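Local coordinates for putative flavoprotein decarboxylase (Streptomyces olivoviridis, PDB 6JLS) that probably decarboxylates cysteine in thioviridamide biosynthesis, using flavin mononucleotide bound at its subunit interfaces, at residues A[63-66]-A[71-74]; A[112-115]-A[119-122]. One frame throughout, in Å; residues are numbered along the deposited sequence.

Contact 1 (A[63-66]-A[71-74])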
# COMPACT_ATOMS: atom_id res chain seq x y z
N SER A 63 14.04 8.41 20.06
CA SER A 63 14.27 9.29 21.20
C SER A 63 14.99 8.59 22.35
O SER A 63 15.61 9.28 23.18
CB SER A 63 12.95 9.86 21.69
OG SER A 63 12.23 8.93 22.47
N LEU A 64 14.93 7.26 22.42
CA LEU A 64 15.57 6.45 23.46
C LEU A 64 16.96 5.97 23.08
O LEU A 64 17.85 5.94 23.94
CB LEU A 64 14.70 5.23 23.80
CG LEU A 64 13.36 5.56 24.46
CD1 LEU A 64 12.35 4.45 24.21
CD2 LEU A 64 13.55 5.83 25.95
N ARG A 65 17.17 5.60 21.82
CA ARG A 65 18.42 4.97 21.43
C ARG A 65 19.66 5.76 21.83
O ARG A 65 20.63 5.11 22.27
CB ARG A 65 18.40 4.69 19.92
CG ARG A 65 17.98 3.26 19.61
CD ARG A 65 17.36 3.12 18.24
NE ARG A 65 16.69 1.83 18.08
CZ ARG A 65 15.79 1.58 17.14
NH1 ARG A 65 15.45 2.53 16.27
NH2 ARG A 65 15.22 0.38 17.06
N PRO A 66 19.71 7.10 21.74
CA PRO A 66 20.96 7.80 22.10
C PRO A 66 21.35 7.64 23.55
O PRO A 66 22.52 7.88 23.88
CB PRO A 66 20.65 9.27 21.76
CG PRO A 66 19.52 9.22 20.79
CD PRO A 66 18.71 8.04 21.20
N SER A 71 19.58 -2.70 24.17
CA SER A 71 18.58 -2.76 23.12
C SER A 71 17.38 -1.90 23.46
O SER A 71 17.04 -1.71 24.63
CB SER A 71 18.11 -4.20 22.89
OG SER A 71 19.19 -5.06 22.61
N VAL A 72 16.73 -1.38 22.42
CA VAL A 72 15.42 -0.75 22.53
C VAL A 72 14.47 -1.65 21.77
O VAL A 72 14.58 -1.78 20.55
CB VAL A 72 15.41 0.68 21.96
CG1 VAL A 72 14.01 1.26 22.06
CG2 VAL A 72 16.42 1.58 22.66
N LEU A 73 13.56 -2.29 22.49
CA LEU A 73 12.77 -3.39 21.96
C LEU A 73 11.31 -2.98 21.83
O LEU A 73 10.72 -2.45 22.78
CB LEU A 73 12.86 -4.63 22.84
CG LEU A 73 14.25 -5.19 23.14
CD1 LEU A 73 14.78 -4.58 24.43
CD2 LEU A 73 14.22 -6.70 23.25
N THR A 74 10.75 -3.23 20.67
CA THR A 74 9.31 -3.21 20.49
C THR A 74 8.86 -4.56 19.97
O THR A 74 9.67 -5.41 19.57
CB THR A 74 8.90 -2.11 19.52
OG1 THR A 74 9.42 -2.44 18.23
CG2 THR A 74 9.48 -0.78 19.98
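Arg65, whose aliphatic base rests against Val72, has NH1 in a weak hydrogen bond with OD1 of Asn62, in the helix just before it. NH2 stays 4.2 Å from the carbonyl O of Val72 and approaches it obliquely, too far to bond. Arg65 meets Val72 through hydrocarbon: its CG lies 3.8 Å from Val72 CG2, and from there the arginine chain runs extended to NE. Arg65 also touches Ser80 of a neighbouring subunit. Val72 has CG1 anti to its backbone N (chi1 178°), and with this torsion CG2 sits between CG of Arg65 and CB of Leu64, the latter at 4.2 Å. CG1 meets the end of the same leucine at CD1, likewise at a loose van der Waals distance. The leucine and valine side chains cross at about a right angle. With only 159 Å² buried, this is a small apolar join inside a beta-alpha-beta unit, the crossover from strand 46-51 through helix 61-64 to strand 72-73 at one edge of the parallel sheet. Leu64 and Val72 both pack on Leu51 of strand 46-51, next to 72-73 in the sheet, and Leu64 reaches Val49 of that strand as well as Pro33 of helix 32-40.

Contact 2 (A[112-115]-A[119-122]). With FMN (flavin mononucleotide), chain B.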
# COMPACT_ATOMS: atom_id res chain seq x y z
N GLY A 112 -1.41 -13.04 34.38
CA GLY A 112 -0.55 -13.91 33.59
C GLY A 112 -0.77 -13.89 32.09
O GLY A 112 -0.52 -14.90 31.43
N ILE A 113 -1.23 -12.77 31.53
CA ILE A 113 -1.48 -12.67 30.08
C ILE A 113 -0.37 -11.83 29.45
O ILE A 113 -0.52 -10.62 29.25
CB ILE A 113 -2.87 -12.10 29.79
CG1 ILE A 113 -3.94 -12.93 30.50
CG2 ILE A 113 -3.13 -12.02 28.28
CD1 ILE A 113 -5.30 -12.27 30.53
N CYS A 114 0.74 -12.48 29.09
CA CYS A 114 1.87 -11.79 28.48
C CYS A 114 1.74 -11.82 26.95
O CYS A 114 2.37 -12.62 26.27
CB CYS A 114 3.19 -12.41 28.93
SG CYS A 114 3.13 -14.21 28.86
N ASP A 115 0.95 -10.89 26.42
CA ASP A 115 0.70 -10.86 24.98
C ASP A 115 1.58 -9.86 24.22
O ASP A 115 1.41 -9.72 23.01
CB ASP A 115 -0.78 -10.55 24.72
CG ASP A 115 -1.17 -9.14 25.12
OD1 ASP A 115 -0.35 -8.44 25.76
OD2 ASP A 115 -2.30 -8.73 24.80
N THR A 119 5.24 -7.42 28.70
CA THR A 119 4.71 -8.37 29.68
C THR A 119 5.48 -9.68 29.66
O THR A 119 5.60 -10.33 30.71
CB THR A 119 3.22 -8.63 29.44
OG1 THR A 119 3.01 -8.95 28.05
CG2 THR A 119 2.39 -7.40 29.82
N GLN A 120 6.00 -10.10 28.50
CA GLN A 120 6.81 -11.31 28.45
C GLN A 120 8.13 -11.13 29.20
O GLN A 120 8.60 -12.06 29.87
CB GLN A 120 7.08 -11.72 27.01
CG GLN A 120 5.90 -12.32 26.31
CD GLN A 120 6.12 -12.37 24.82
OE1 GLN A 120 7.17 -12.82 24.36
NE2 GLN A 120 5.17 -11.85 24.05
N ILE A 121 8.73 -9.94 29.10
CA ILE A 121 9.97 -9.68 29.83
C ILE A 121 9.73 -9.77 31.34
O ILE A 121 10.52 -10.39 32.06
CB ILE A 121 10.55 -8.32 29.43
CG1 ILE A 121 11.30 -8.43 28.09
CG2 ILE A 121 11.51 -7.81 30.51
CD1 ILE A 121 11.55 -7.07 27.40
N VAL A 122 8.66 -9.17 31.83
CA VAL A 122 8.40 -9.19 33.27
C VAL A 122 8.14 -10.61 33.74
O VAL A 122 8.74 -11.08 34.72
CB VAL A 122 7.22 -8.26 33.63
CG1 VAL A 122 6.81 -8.44 35.12
CG2 VAL A 122 7.59 -6.81 33.34
N1 FMN B . 5.04 -18.08 25.19
C2 FMN B . 4.66 -19.22 25.87
O2 FMN B . 3.77 -19.15 26.71
N3 FMN B . 5.29 -20.42 25.63
C4 FMN B . 6.31 -20.50 24.69
O4 FMN B . 6.87 -21.57 24.47
C4A FMN B . 6.69 -19.36 24.00
N5 FMN B . 7.70 -19.42 23.06
C5A FMN B . 8.09 -18.30 22.38
C6 FMN B . 9.11 -18.40 21.44
C7 FMN B . 9.52 -17.27 20.73
C7M FMN B . 10.63 -17.40 19.73
C8 FMN B . 8.89 -16.03 20.96
C8M FMN B . 9.32 -14.80 20.20
C9 FMN B . 7.86 -15.93 21.91
C9A FMN B . 7.46 -17.07 22.62
N10 FMN B . 6.44 -17.00 23.56
C10 FMN B . 6.05 -18.14 24.25
C1' FMN B . 5.73 -15.70 23.82
C2' FMN B . 4.39 -15.72 23.08
O2' FMN B . 4.55 -15.82 21.67
C3' FMN B . 3.55 -14.50 23.40
O3' FMN B . 3.14 -14.59 24.75
C4' FMN B . 2.35 -14.44 22.47
O4' FMN B . 1.62 -13.22 22.56
C5' FMN B . 1.40 -15.61 22.71
O5' FMN B . 0.29 -15.38 21.87
P FMN B . -0.91 -16.43 21.77
O1P FMN B . -1.03 -17.17 23.09
O2P FMN B . -2.19 -15.67 21.50
O3P FMN B . -0.62 -17.42 20.67
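Thr119 holds OG1 between its backbone N and carbonyl carbon (chi1 50°), which sets the hydroxyl against CA of Cys114 at only 3.1 Å, and Cys114 has SG in the equivalent position (chi1 45°), 4.1 Å from the ribityl O3' of FMN. The loop that carries the cysteine follows a Schellman motif: Gly112, with positive phi, is the C-prime residue closing helix 103-110, and the chain then folds back onto helix 117-124. The backbone NH of Asp115 is 3.3 Å from Thr119 OG1, but the angle is too poor for a bond; the hydroxyl pairs instead with OD1 of Asn116. Asp115 makes a salt bridge with Lys108, tying the loop back to the helix it has just left. Gln120, with CG beside its backbone N (chi1 -74°), lays that carbon 3.5 Å from Cys114 O; the extended chain beyond brings its amide alongside the ribityl chain, while OE1 bonds to NE2 of His86. This is one wall of a flavin site shared between chains, since Thr52, Thr102 and Thr105 of a neighbouring subunit bind the same FMN. The hydrogen bond from this side goes to the backbone: ribityl O3' donates to Cys114 O at 2.6 Å.

In the fold
Both contacts are buried, yet they serve different parts of the same flavoprotein fold. Contact 1 belongs to the edge of the parallel sheet and is hydrocarbon packing between a crossover helix and its strand. Contact 2 is a loop folded onto a helix, whose polar side chains pair mostly within the chain, while a backbone carbonyl takes a bond from FMN bound across a subunit boundary. The centres of contact 1 and contact 2 lie about 19 Å apart, and the two do not touch. His86 of helix 85-91 links the two neighbourhoods, packing on Leu73 and bonding to Gln120. Neighbouring subunits border both, but only contact 2 touches the cofactor.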